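Glutathione S-transferase (Acinetobacter baumannii, PDB 4MP4) is a glutathione transferase family member that probably conjugates the thiol of glutathione to electrophilic substrates. Local coordinates at residues 96-99 and 100-104; 20-23 and 24-28; 163-166 and 167-171. One frame throughout, in Å; residues are numbered along the deposited sequence.

Interaction 1: residues 96-99 and 100-104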
loop_
_atom_site.group_PDB
_atom_site.type_symbol
_atom_site.label_atom_id
_atom_site.label_comp_id
_atom_site.label_asym_id
_atom_site.label_seq_id
_atom_site.Cartn_x
_atom_site.Cartn_y
_atom_site.Cartn_z
ATOM N N GLN A 96 16.836 8.579 0.958
ATOM C CA GLN A 96 15.914 9.147 -0.024
ATOM C C GLN A 96 15.567 8.176 -1.152
ATOM O O GLN A 96 14.427 8.134 -1.611
ATOM C CB GLN A 96 16.383 10.512 -0.524
ATOM C CG GLN A 96 16.031 11.584 0.486
ATOM C CD GLN A 96 16.687 12.927 0.240
ATOM O OE1 GLN A 96 16.877 13.355 -0.903
ATOM N NE2 GLN A 96 17.030 13.608 1.328
ATOM N N ALA A 97 16.544 7.379 -1.566
ATOM C CA ALA A 97 16.304 6.337 -2.549
ATOM C C ALA A 97 15.346 5.284 -1.983
ATOM O O ALA A 97 14.458 4.819 -2.691
ATOM C CB ALA A 97 17.628 5.706 -2.999
ATOM N N ARG A 98 15.514 4.932 -0.706
ATOM C CA ARG A 98 14.599 4.000 -0.036
ATOM C C ARG A 98 13.160 4.518 0.018
ATOM O O ARG A 98 12.202 3.762 -0.191
ATOM C CB ARG A 98 15.074 3.672 1.376
ATOM C CG ARG A 98 14.115 2.773 2.169
ATOM C CD ARG A 98 14.537 2.726 3.624
ATOM N NE ARG A 98 15.983 2.643 3.648
ATOM C CZ ARG A 98 16.790 3.461 4.303
ATOM N NH1 ARG A 98 16.308 4.431 5.068
ATOM N NH2 ARG A 98 18.092 3.271 4.201
ATOM N N ALA A 99 13.016 5.803 0.302
ATOM C CA ALA A 99 11.707 6.437 0.302
ATOM C C ALA A 99 11.126 6.376 -1.108
ATOM O O ALA A 99 9.968 5.976 -1.295
ATOM C CB ALA A 99 11.795 7.870 0.807
ATOM N N ARG A 100 11.941 6.732 -2.099
ATOM C CA ARG A 100 11.507 6.658 -3.497
ATOM C C ARG A 100 11.111 5.211 -3.839
ATOM O O ARG A 100 10.067 4.971 -4.462
ATOM C CB ARG A 100 12.583 7.206 -4.454
ATOM C CG ARG A 100 12.217 7.158 -5.952
ATOM C CD ARG A 100 11.247 8.287 -6.416
ATOM N NE ARG A 100 11.870 9.610 -6.405
ATOM C CZ ARG A 100 11.494 10.620 -5.621
ATOM N NH1 ARG A 100 12.132 11.792 -5.680
ATOM N NH2 ARG A 100 10.482 10.468 -4.776
ATOM N N ALA A 101 11.918 4.249 -3.405
ATOM C CA ALA A 101 11.567 2.846 -3.612
ATOM C C ALA A 101 10.208 2.474 -2.987
ATOM O O ALA A 101 9.380 1.835 -3.636
ATOM C CB ALA A 101 12.676 1.914 -3.121
ATOM N N ARG A 102 9.974 2.883 -1.742
ATOM C CA ARG A 102 8.674 2.648 -1.105
ATOM C C ARG A 102 7.551 3.339 -1.858
ATOM O O ARG A 102 6.436 2.839 -1.922
ATOM C CB ARG A 102 8.685 3.106 0.354
ATOM C CG ARG A 102 9.491 2.189 1.274
ATOM C CD ARG A 102 9.335 2.594 2.727
ATOM N NE ARG A 102 10.147 1.760 3.605
ATOM C CZ ARG A 102 11.119 2.214 4.388
ATOM N NH1 ARG A 102 11.397 3.509 4.433
ATOM N NH2 ARG A 102 11.798 1.374 5.148
ATOM N N GLN A 103 7.850 4.490 -2.448
ATOM C CA GLN A 103 6.841 5.218 -3.200
ATOM C C GLN A 103 6.408 4.486 -4.481
ATOM O O GLN A 103 5.207 4.339 -4.754
ATOM C CB GLN A 103 7.329 6.623 -3.503
ATOM C CG GLN A 103 6.591 7.326 -4.621
ATOM C CD GLN A 103 7.335 8.579 -5.055
ATOM O OE1 GLN A 103 7.971 9.235 -4.243
ATOM N NE2 GLN A 103 7.276 8.900 -6.333
ATOM N N ILE A 104 7.392 4.039 -5.258
ATOM C CA ILE A 104 7.134 3.278 -6.477
ATOM C C ILE A 104 6.383 1.976 -6.173
ATOM O O ILE A 104 5.399 1.643 -6.846
ATOM C CB ILE A 104 8.444 3.007 -7.268
ATOM C CG1 ILE A 104 9.131 4.332 -7.594
ATOM C CG2 ILE A 104 8.155 2.238 -8.533
ATOM C CD1 ILE A 104 8.165 5.404 -8.235
#
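Residues 96-99 and 100-104 are consecutive turns of one helix, 95-110, and the backbone joins them in a regular i to i+4 ladder. Arg100 N bonds Gln96 O at 2.9 Å, Ala101 N bonds Ala97 O at 2.7 Å, and Arg102 N bonds Arg98 O at 2.9 Å. The fourth rung, Gln103 N to Ala99 O, is more bent, with 144° at the hydrogen.

Among the side chains, Arg98 and Arg102 meet across the two segments, one turn apart and running alongside each other in the same direction. Arg98 lays its aliphatic part over one face of the Arg102 guanidinium: CD is 3.3 Å from Arg102 NH1 and 3.4 Å from Arg102 NH2, with Arg98 CG toward the rim of the group. A bend at chi3 (-41°) turns the Arg98 guanidinium away from that face, and the two guanidinium planes end up 59° apart.

This side of the helix belongs to the subunit interface of the GST dimer. Glu83 of the second subunit makes a salt bridge with each arginine, one from each carboxylate oxygen, and so draws the two together, while Arg102 NE also pairs with Glu79 of its own chain.

Further round the helix, Arg100 curls through bends at chi2 and chi3 to bring NH2 beside Gln103 OE1, a weak hydrogen bond of 2.8 Å. Both groups also reach the second subunit: Arg100 NH2 donates to Ala70 O there, and Gln103 OE1 accepts from Ser72 N, so the pair meets the partner's edge strand 69-72.

Interaction 2: residues 20-23 and 24-28; sequences YAFT and VFVGL
Val26 leans back on Phe22, one turn earlier in helix 19-30, and its branches show how. Its CB stands 3.6 Å from Phe22 O, the carbonyl that accepts the backbone N-H of Val26 at an N to O distance of 3.0 Å. Because chi1 is 170°, CG1 lies anti to the backbone N and CG2 is left beside that N, turned back along the helix. CG2 therefore does the touching: it sits 3.3 Å from Phe22 O and covers one face of the Phe22 ring as a CH-pi contact, 4.0 Å from the ring centroid and 24° off its normal. The methyl is displaced toward the rim, nearest CE1. CG1 points to the helix 165-178 side, where Val26 packs on Ile165.

The Phe22 ring also meets Trp204 edge-to-face. On the adjoining side of the helix, Phe25 sets its own ring against Trp204 and His29, while Thr23 OG1 turns back to Pro19 O.

This is the helix of the beta-alpha-beta unit 8-13, 19-30, 36-40 in the thioredoxin-like N-terminal domain. Val24 and Leu28 face helix 74-84, whereas Phe22 and Val26 are buried against helices 165-178 and 199-215.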
loop_
_atom_site.group_PDB
_atom_site.type_symbol
_atom_site.label_atom_id
_atom_site.label_comp_id
_atom_site.label_asym_id
_atom_site.label_seq_id
_atom_site.Cartn_x
_atom_site.Cartn_y
_atom_site.Cartn_z
ATOM N N TYR A 20 1.934 -10.502 -5.482
ATOM C CA TYR A 20 2.466 -10.159 -4.160
ATOM C C TYR A 20 3.104 -11.358 -3.458
ATOM O O TYR A 20 4.092 -11.193 -2.755
ATOM C CB TYR A 20 1.394 -9.467 -3.303
ATOM C CG TYR A 20 0.653 -8.473 -4.152
ATOM C CD1 TYR A 20 1.300 -7.348 -4.659
ATOM C CD2 TYR A 20 -0.666 -8.695 -4.516
ATOM C CE1 TYR A 20 0.641 -6.463 -5.487
ATOM C CE2 TYR A 20 -1.335 -7.816 -5.343
ATOM C CZ TYR A 20 -0.680 -6.704 -5.824
ATOM O OH TYR A 20 -1.345 -5.845 -6.654
ATOM N N ALA A 21 2.557 -12.556 -3.677
ATOM C CA ALA A 21 3.199 -13.783 -3.199
ATOM C C ALA A 21 4.531 -13.923 -3.909
ATOM O O ALA A 21 5.547 -14.240 -3.286
ATOM C CB ALA A 21 2.335 -15.016 -3.470
ATOM N N PHE A 22 4.511 -13.701 -5.222
ATOM C CA PHE A 22 5.737 -13.681 -6.007
ATOM C C PHE A 22 6.794 -12.774 -5.356
ATOM O O PHE A 22 7.940 -13.171 -5.148
ATOM C CB PHE A 22 5.422 -13.240 -7.437
ATOM C CG PHE A 22 6.608 -12.718 -8.203
ATOM C CD1 PHE A 22 7.543 -13.589 -8.740
ATOM C CD2 PHE A 22 6.774 -11.356 -8.407
ATOM C CE1 PHE A 22 8.625 -13.110 -9.472
ATOM C CE2 PHE A 22 7.861 -10.872 -9.126
ATOM C CZ PHE A 22 8.785 -11.751 -9.666
ATOM N N THR A 23 6.376 -11.574 -4.994
ATOM C CA THR A 23 7.265 -10.550 -4.454
ATOM C C THR A 23 7.917 -10.925 -3.107
ATOM O O THR A 23 9.108 -10.659 -2.878
ATOM C CB THR A 23 6.484 -9.243 -4.322
ATOM O OG1 THR A 23 6.028 -8.849 -5.625
ATOM C CG2 THR A 23 7.336 -8.155 -3.723
ATOM N N VAL A 24 7.144 -11.555 -2.228
ATOM C CA VAL A 24 7.675 -12.036 -0.951
ATOM C C VAL A 24 8.614 -13.240 -1.110
ATOM O O VAL A 24 9.652 -13.323 -0.444
ATOM C CB VAL A 24 6.547 -12.377 0.039
ATOM C CG1 VAL A 24 7.117 -12.950 1.332
ATOM C CG2 VAL A 24 5.702 -11.136 0.311
ATOM N N PHE A 25 8.247 -14.167 -1.989
ATOM C CA PHE A 25 9.104 -15.306 -2.323
ATOM C C PHE A 25 10.459 -14.806 -2.788
ATOM O O PHE A 25 11.509 -15.329 -2.353
ATOM C CB PHE A 25 8.453 -16.140 -3.427
ATOM C CG PHE A 25 9.328 -17.242 -3.984
ATOM C CD1 PHE A 25 10.196 -16.999 -5.043
ATOM C CD2 PHE A 25 9.229 -18.534 -3.497
ATOM C CE1 PHE A 25 10.989 -18.015 -5.565
ATOM C CE2 PHE A 25 10.013 -19.553 -4.019
ATOM C CZ PHE A 25 10.887 -19.292 -5.065
ATOM N N VAL A 26 10.434 -13.793 -3.665
ATOM C CA VAL A 26 11.672 -13.216 -4.188
ATOM C C VAL A 26 12.489 -12.598 -3.051
ATOM O O VAL A 26 13.697 -12.839 -2.935
ATOM C CB VAL A 26 11.438 -12.188 -5.334
ATOM C CG1 VAL A 26 12.737 -11.440 -5.672
ATOM C CG2 VAL A 26 10.856 -12.877 -6.579
ATOM N N GLY A 27 11.810 -11.840 -2.189
ATOM C CA GLY A 27 12.447 -11.238 -1.032
ATOM C C GLY A 27 13.129 -12.230 -0.108
ATOM O O GLY A 27 14.250 -12.007 0.328
ATOM N N LEU A 28 12.446 -13.323 0.206
ATOM C CA LEU A 28 13.024 -14.362 1.055
ATOM C C LEU A 28 14.283 -14.964 0.430
ATOM O O LEU A 28 15.308 -15.058 1.086
ATOM C CB LEU A 28 11.991 -15.449 1.351
ATOM C CG LEU A 28 10.803 -15.032 2.232
ATOM C CD1 LEU A 28 9.597 -15.964 2.019
ATOM C CD2 LEU A 28 11.226 -15.037 3.696
#

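Interaction 3: residues 163-166 and 167-171; sequences WSIV and DAELA
Polar contacts gather on Asp167, whose carboxylate turns back to Ser164. Ser164 N donates to Asp167 OD2 over 2.9 Å in a nearly straight bond (168°) that meets the oxygen almost along its C-O axis. The Asp167 chi1 of -69° sets CG beside its own backbone N and so brings OD2 within reach. In return Asp167 N bonds Ser164 O at 2.8 Å, from above the carbonyl plane. A water takes the hydroxyl hydrogen of Ser164 OG and donates to Asp167 OD2, tying the two side chains together indirectly. The other oxygen, OD1, accepts from Tyr191 OH and Leu159 N, so the carboxylate is held at both ends and its rotation fixed.

Ser-x-x-Asp at the start of helix 165-178 is the N-capping box signature of the GST fold. Here the bond from Ser164 N to the aspartate is made, while Ser164 OG lies 4.2 Å from Asp167 N and turns to the water instead.

Among the apolar contacts, Trp163 CZ2 meets Ala168 CB at 4.3 Å, a loose hydrophobic staple bridging the start of the helix. The indole also passes obliquely by the CB of Asp167, NE1 at 3.8 Å.

Glu169 runs extended across Ile165 and Val166. Its CG touches Ile165 O at 3.3 Å and OE1 lies 3.8 Å from Val166 CG2, while OE2 accepts from Gln105 NE2.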
loop_
_atom_site.group_PDB
_atom_site.type_symbol
_atom_site.label_atom_id
_atom_site.label_comp_id
_atom_site.label_asym_id
_atom_site.label_seq_id
_atom_site.Cartn_x
_atom_site.Cartn_y
_atom_site.Cartn_z
ATOM N N TRP A 163 20.378 -3.789 -7.482
ATOM C CA TRP A 163 19.087 -4.431 -7.427
ATOM C C TRP A 163 18.312 -4.144 -6.130
ATOM O O TRP A 163 18.883 -4.120 -5.046
ATOM C CB TRP A 163 19.273 -5.934 -7.604
ATOM C CG TRP A 163 17.970 -6.636 -7.673
ATOM C CD1 TRP A 163 17.221 -6.868 -8.796
ATOM C CD2 TRP A 163 17.230 -7.176 -6.578
ATOM N NE1 TRP A 163 16.070 -7.530 -8.463
ATOM C CE2 TRP A 163 16.041 -7.728 -7.105
ATOM C CE3 TRP A 163 17.448 -7.241 -5.197
ATOM C CZ2 TRP A 163 15.078 -8.344 -6.313
ATOM C CZ3 TRP A 163 16.488 -7.858 -4.401
ATOM C CH2 TRP A 163 15.318 -8.401 -4.965
ATOM N N SER A 164 17.010 -3.911 -6.253
ATOM C CA SER A 164 16.114 -3.912 -5.100
ATOM C C SER A 164 14.829 -4.640 -5.455
ATOM O O SER A 164 14.532 -4.853 -6.635
ATOM C CB SER A 164 15.791 -2.494 -4.643
ATOM O OG SER A 164 15.322 -1.717 -5.718
ATOM N N ILE A 165 14.058 -5.014 -4.439
ATOM C CA ILE A 165 12.831 -5.786 -4.665
ATOM C C ILE A 165 11.883 -5.050 -5.645
ATOM O O ILE A 165 11.028 -5.671 -6.290
ATOM C CB ILE A 165 12.127 -6.106 -3.314
ATOM C CG1 ILE A 165 11.043 -7.179 -3.466
ATOM C CG2 ILE A 165 11.571 -4.856 -2.689
ATOM C CD1 ILE A 165 11.568 -8.517 -3.936
ATOM N N VAL A 166 12.066 -3.737 -5.785
ATOM C CA VAL A 166 11.186 -2.943 -6.624
ATOM C C VAL A 166 11.499 -3.203 -8.103
ATOM O O VAL A 166 10.633 -3.020 -8.977
ATOM C CB VAL A 166 11.238 -1.422 -6.275
ATOM C CG1 VAL A 166 10.200 -0.657 -7.074
ATOM C CG2 VAL A 166 10.978 -1.200 -4.806
ATOM N N ASP A 167 12.726 -3.649 -8.392
ATOM C CA ASP A 167 13.032 -4.047 -9.769
ATOM C C ASP A 167 12.136 -5.218 -10.166
ATOM O O ASP A 167 11.569 -5.247 -11.275
ATOM C CB ASP A 167 14.511 -4.398 -9.978
ATOM C CG ASP A 167 15.433 -3.176 -9.866
ATOM O OD1 ASP A 167 15.376 -2.281 -10.765
ATOM O OD2 ASP A 167 16.223 -3.124 -8.877
ATOM N N ALA A 168 11.971 -6.157 -9.238
ATOM C CA ALA A 168 11.178 -7.346 -9.513
ATOM C C ALA A 168 9.692 -6.973 -9.661
ATOM O O ALA A 168 8.969 -7.563 -10.478
ATOM C CB ALA A 168 11.392 -8.406 -8.430
ATOM N N GLU A 169 9.257 -5.973 -8.898
ATOM C CA GLU A 169 7.857 -5.549 -8.911
ATOM C C GLU A 169 7.523 -4.789 -10.199
ATOM O O GLU A 169 6.445 -4.962 -10.768
ATOM C CB GLU A 169 7.525 -4.685 -7.688
ATOM C CG GLU A 169 7.705 -5.374 -6.341
ATOM C CD GLU A 169 7.716 -4.382 -5.159
ATOM O OE1 GLU A 169 7.835 -3.170 -5.406
ATOM O OE2 GLU A 169 7.608 -4.809 -3.992
ATOM N N LEU A 170 8.453 -3.945 -10.649
ATOM C CA LEU A 170 8.259 -3.161 -11.859
ATOM C C LEU A 170 8.283 -4.069 -13.081
ATOM O O LEU A 170 7.429 -3.958 -13.958
ATOM C CB LEU A 170 9.337 -2.075 -11.989
ATOM C CG LEU A 170 9.261 -1.177 -13.235
ATOM C CD1 LEU A 170 7.982 -0.330 -13.250
ATOM C CD2 LEU A 170 10.477 -0.275 -13.321
ATOM N N ALA A 171 9.261 -4.967 -13.135
ATOM C CA ALA A 171 9.340 -5.929 -14.231
ATOM C C ALA A 171 8.045 -6.720 -14.385
ATOM O O ALA A 171 7.556 -6.882 -15.497
ATOM C CB ALA A 171 10.524 -6.874 -14.064
HETATM O O HOH W 1 17.036 -1.042 -7.750
#

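How the interactions relate
Interaction 3 is the middle piece, touching both of the others. Toward interaction 1, Val166 wedges against the inner side of helix 95-110, its CG2 3.6 Å from Ala101 O and its CG1 3.8 Å from Ile104 CG2. Toward interaction 2 it crosses the domain boundary: Ile165 CD1 packs 3.6 Å from Val26 CG1, and Glu169 OE2 lies 3.4 Å from Thr23 CG2. Interactions 1 and 2 do not meet, with nearest atoms about 9 Å apart and centres 18 Å. The series thus runs from dimer interface through helical core to thioredoxin-like domain. The structure is an apo form; in GSTs generally, glutathione binds mainly to the N-terminal domain.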